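Local coordinates for protein dihydrofolate reductase (Moritella profunda, PDB 3IA4) that reduces 7,8-dihydrofolate to tetrahydrofolate with NADPH, probably a key step of folate metabolism, and is held here with the inhibitor methotrexate, at residues V3-A8 / A107-L112. Sequence-based numbering, arbitrary orientation.
Sequences VSMIAA and AAADRL. With MTX (methotrexate), chain F.
Ser4 pairs with Arg111 and Met5 with Leu112 as parallel bridges, their CA atoms 4.6 and 4.9 Å apart; Met5 N donates to Arg111 O, and Val3 O accepts the Arg111 N-H in a longer bond of 3.3 Å tilted from the carbonyl plane. Val3 O also takes Asp110 N as a second, shorter bond, at 2.7 Å and in that plane. Asp110 completes the join with its side chain. With CG beside its own backbone N (chi1 -66°), the carboxylate reaches back so that OD1 takes the Val3 N-H on its anti side, 2.8 Å away and nearly straight at 174°. Replacing Asp110 with an alanine would probably leave Val3 N without its acceptor here, the backbone bonds to Val3 O alone remaining to hold that end. On the face bearing Ser4 and Arg111, Ser4 OG rests against Arg111 CB at 3.5 Å and CD slightly farther off; both polar ends turn to Glu92 on the neighbouring strand 92-97, Ser4 by a hydrogen bond and Arg111 by a salt bridge. Met5 and Leu112 run alongside each other on the other face. The bend at chi3 (-50°) sets Met5 CE 3.8 Å from Leu112 CD2, while Met5 CG meets Ala109 CB, and the Met5 side chain also packs on Tyr102 and Cys105 of helix 99-105. Backbone bonds and one carboxylate thus tie inner strands 2-9 and 111-117 of the mixed dihydrofolate reductase sheet at Val3, while farther along Ile6 O accepts from methotrexate NA4 (2.9 Å) and Tyr102 OH, and Ala8 N is hydrogen-bonded to NADPH: main-chain atoms serve inhibitor and cofactor.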
ATOM      1  N   VAL A   3     -12.096  -4.738   1.322  1.00 13.42           N
ATOM      2  CA  VAL A   3     -10.661  -5.000   1.368  1.00 13.83           C
ATOM      3  C   VAL A   3      -9.970  -4.269   0.264  1.00 14.00           C
ATOM      4  O   VAL A   3     -10.246  -4.496  -0.906  1.00 13.22           O
ATOM      5  CB  VAL A   3     -10.363  -6.515   1.246  1.00 16.16           C
ATOM      6  CG1 VAL A   3      -8.854  -6.754   1.148  1.00 15.44           C
ATOM      7  CG2 VAL A   3     -10.976  -7.209   2.448  1.00 21.08           C
ATOM      8  N   SER A   4      -9.174  -3.281   0.633  1.00 11.54           N
ATOM      9  CA  SER A   4      -8.509  -2.428  -0.370  1.00 11.37           C
ATOM     10  C   SER A   4      -7.009  -2.548  -0.283  1.00 13.08           C
ATOM     11  O   SER A   4      -6.511  -2.777   0.798  1.00 13.94           O
ATOM     12  CB  SER A   4      -8.906  -0.956  -0.130  1.00 12.08           C
ATOM     13  OG  SER A   4     -10.303  -0.795  -0.322  1.00 13.03           O
ATOM     14  N   MET A   5      -6.275  -2.368  -1.405  1.00 10.81           N
ATOM     15  CA  MET A   5      -4.836  -2.310  -1.327  1.00  9.14           C
ATOM     16  C   MET A   5      -4.440  -0.977  -1.947  1.00 10.72           C
ATOM     17  O   MET A   5      -5.104  -0.505  -2.889  1.00 11.68           O
ATOM     18  CB  MET A   5      -4.182  -3.466  -2.151  1.00  9.42           C
ATOM     19  CG  MET A   5      -4.838  -4.791  -1.775  1.00  9.39           C
ATOM     20  SD  MET A   5      -3.805  -6.271  -2.075  1.00 14.25           S
ATOM     21  CE  MET A   5      -3.264  -6.028  -3.755  1.00 12.36           C
ATOM     22  N   ILE A   6      -3.404  -0.380  -1.425  1.00  9.99           N
ATOM     23  CA  ILE A   6      -2.958   0.961  -1.890  1.00  9.38           C
ATOM     24  C   ILE A   6      -1.475   0.828  -2.164  1.00  9.11           C
ATOM     25  O   ILE A   6      -0.736   0.293  -1.338  1.00  8.87           O
ATOM     26  CB  ILE A   6      -3.256   2.108  -0.882  1.00  8.86           C
ATOM     27  CG1 ILE A   6      -2.687   3.409  -1.467  1.00  9.85           C
ATOM     28  CG2 ILE A   6      -2.632   1.794   0.496  1.00  8.61           C
ATOM     29  CD1 ILE A   6      -3.228   4.734  -0.750  1.00 11.18           C
ATOM     30  N   ALA A   7      -1.038   1.306  -3.336  1.00  7.73           N
ATOM     31  CA  ALA A   7       0.380   1.223  -3.712  1.00  7.92           C
ATOM     32  C   ALA A   7       0.728   2.292  -4.710  1.00  6.71           C
ATOM     33  O   ALA A   7      -0.165   2.748  -5.442  1.00  9.64           O
ATOM     34  CB  ALA A   7       0.626  -0.166  -4.414  1.00  9.40           C
ATOM     35  N   ALA A   8       2.016   2.647  -4.781  1.00  9.26           N
ATOM     36  CA  ALA A   8       2.480   3.576  -5.821  1.00  9.68           C
ATOM     37  C   ALA A   8       3.429   2.777  -6.757  1.00  8.83           C
ATOM     38  O   ALA A   8       4.407   2.182  -6.300  1.00  8.58           O
ATOM     39  CB  ALA A   8       3.256   4.728  -5.190  1.00 10.22           C
ATOM     40  N   ALA A 107      -6.249 -11.550  -4.705  1.00 11.20           N
ATOM     41  CA  ALA A 107      -7.430 -12.265  -5.153  1.00 14.66           C
ATOM     42  C   ALA A 107      -8.643 -11.876  -4.301  1.00 15.81           C
ATOM     43  O   ALA A 107      -9.804 -11.996  -4.752  1.00 17.75           O
ATOM     44  CB  ALA A 107      -7.173 -13.788  -5.125  1.00 15.00           C
ATOM     45  N   ALA A 108      -8.364 -11.323  -3.132  1.00 13.00           N
ATOM     46  CA  ALA A 108      -9.416 -10.969  -2.188  1.00 13.83           C
ATOM     47  C   ALA A 108      -9.787  -9.487  -2.204  1.00 19.99           C
ATOM     48  O   ALA A 108     -10.704  -9.054  -1.457  1.00 16.52           O
ATOM     49  CB  ALA A 108      -8.967 -11.365  -0.802  1.00 17.41           C
ATOM     50  N   ALA A 109      -9.052  -8.694  -3.001  1.00 12.39           N
ATOM     51  CA  ALA A 109      -9.191  -7.251  -2.909  1.00 12.50           C
ATOM     52  C   ALA A 109     -10.436  -6.795  -3.632  1.00 14.14           C
ATOM     53  O   ALA A 109     -10.758  -7.225  -4.761  1.00 15.33           O
ATOM     54  CB  ALA A 109      -7.961  -6.540  -3.479  1.00 13.80           C
ATOM     55  N   ASP A 110     -11.148  -5.922  -2.953  1.00 10.75           N
ATOM     56  CA  ASP A 110     -12.299  -5.299  -3.564  1.00 13.76           C
ATOM     57  C   ASP A 110     -11.891  -4.039  -4.368  1.00 11.30           C
ATOM     58  O   ASP A 110     -12.587  -3.691  -5.341  1.00 12.77           O
ATOM     59  CB  ASP A 110     -13.253  -4.867  -2.432  1.00 13.30           C
ATOM     60  CG  ASP A 110     -13.846  -6.057  -1.676  1.00 20.55           C
ATOM     61  OD1 ASP A 110     -13.821  -6.035  -0.434  1.00 19.87           O
ATOM     62  OD2 ASP A 110     -14.377  -7.018  -2.308  1.00 20.36           O
ATOM     63  N   ARG A 111     -10.871  -3.298  -3.886  1.00 11.83           N
ATOM     64  CA  ARG A 111     -10.444  -2.050  -4.524  1.00 11.15           C
ATOM     65  C   ARG A 111      -8.915  -1.992  -4.528  1.00  9.98           C
ATOM     66  O   ARG A 111      -8.280  -2.518  -3.601  1.00 11.33           O
ATOM     67  CB  ARG A 111     -10.947  -0.822  -3.731  1.00 12.92           C
ATOM     68  CG  ARG A 111     -12.445  -0.665  -3.651  1.00 12.28           C
ATOM     69  CD  ARG A 111     -12.702   0.530  -2.749  1.00 18.27           C
ATOM     70  NE  ARG A 111     -14.120   0.862  -2.808  1.00 23.30           N
ATOM     71  CZ  ARG A 111     -14.646   1.834  -2.072  1.00 26.30           C
ATOM     72  NH1 ARG A 111     -13.882   2.460  -1.188  1.00 25.96           N
ATOM     73  NH2 ARG A 111     -15.946   2.122  -2.173  1.00 28.28           N
ATOM     74  N   LEU A 112      -8.350  -1.337  -5.536  1.00  9.44           N
ATOM     75  CA  LEU A 112      -6.945  -0.966  -5.569  1.00  8.63           C
ATOM     76  C   LEU A 112      -6.878   0.538  -5.659  1.00 10.20           C
ATOM     77  O   LEU A 112      -7.494   1.143  -6.534  1.00 12.71           O
ATOM     78  CB  LEU A 112      -6.252  -1.541  -6.808  1.00  8.66           C
ATOM     79  CG  LEU A 112      -6.293  -3.089  -6.878  1.00  9.85           C
ATOM     80  CD1 LEU A 112      -5.610  -3.535  -8.199  1.00 11.42           C
ATOM     81  CD2 LEU A 112      -5.719  -3.809  -5.642  1.00 11.52           C
TER
HETATM   82  N1  MTX F 164       2.224   5.408  -1.550  1.00 10.81           N
HETATM   83  C2  MTX F 164       1.114   4.741  -1.928  1.00  8.12           C
HETATM   84  NA2 MTX F 164       0.352   5.304  -2.885  1.00  9.73           N
HETATM   85  N3  MTX F 164       0.778   3.551  -1.348  1.00  8.82           N
HETATM   86  C4  MTX F 164       1.549   3.006  -0.359  1.00  8.50           C
HETATM   87  NA4 MTX F 164       1.203   1.843   0.139  1.00  8.39           N
HETATM   88  C4A MTX F 164       2.651   3.688   0.054  1.00 11.14           C
HETATM   89  N5  MTX F 164       3.409   3.174   1.081  1.00 12.63           N
HETATM   90  C6  MTX F 164       4.527   3.861   1.482  1.00 16.12           C
HETATM   91  C7  MTX F 164       4.907   5.079   0.923  1.00 16.40           C
HETATM   92  N8  MTX F 164       4.115   5.613  -0.103  1.00 16.22           N
HETATM   93  C8A MTX F 164       3.000   4.895  -0.523  1.00 12.62           C
HETATM   94  C9  MTX F 164       5.352   3.233   2.600  1.00 18.05           C
HETATM   95  N10 MTX F 164       6.349   4.142   3.165  1.00 17.16           N
HETATM   96  CM  MTX F 164       7.771   3.784   2.943  1.00 23.53           C
HETATM   97  C11 MTX F 164       5.268   7.516   5.431  1.00 17.48           C
HETATM   98  C12 MTX F 164       6.607   7.241   5.186  1.00 20.13           C
HETATM   99  C13 MTX F 164       6.972   6.128   4.456  1.00 20.34           C
HETATM  100  C14 MTX F 164       5.983   5.293   3.933  1.00 19.97           C
HETATM  101  C15 MTX F 164       4.648   5.609   4.175  1.00 18.40           C
HETATM  102  C16 MTX F 164       4.270   6.653   4.975  1.00 20.82           C
HETATM  103  C   MTX F 164       4.817   8.714   6.149  1.00 24.75           C
HETATM  104  O   MTX F 164       5.629   9.349   7.076  1.00 24.98           O
HETATM  105  N   MTX F 164       3.613   9.172   5.816  1.00 21.90           N
HETATM  106  CA  MTX F 164       2.936  10.235   6.501  1.00 23.72           C
HETATM  107  CT  MTX F 164       1.540   9.780   6.867  1.00 21.41           C
HETATM  108  O1  MTX F 164       0.959   8.922   6.137  1.00 19.03           O
HETATM  109  O2  MTX F 164       0.972  10.287   7.866  1.00 21.97           O
HETATM  110  CB  MTX F 164       2.789  11.486   5.625  1.00 24.85           C
HETATM  111  CG  MTX F 164       4.150  12.061   5.238  1.00 27.56           C
HETATM  112  CD  MTX F 164       4.947  12.648   6.407  1.00 34.36           C
HETATM  113  OE1 MTX F 164       6.076  13.188   6.222  1.00 40.21           O
HETATM  114  OE2 MTX F 164       4.511  12.610   7.577  1.00 35.22           O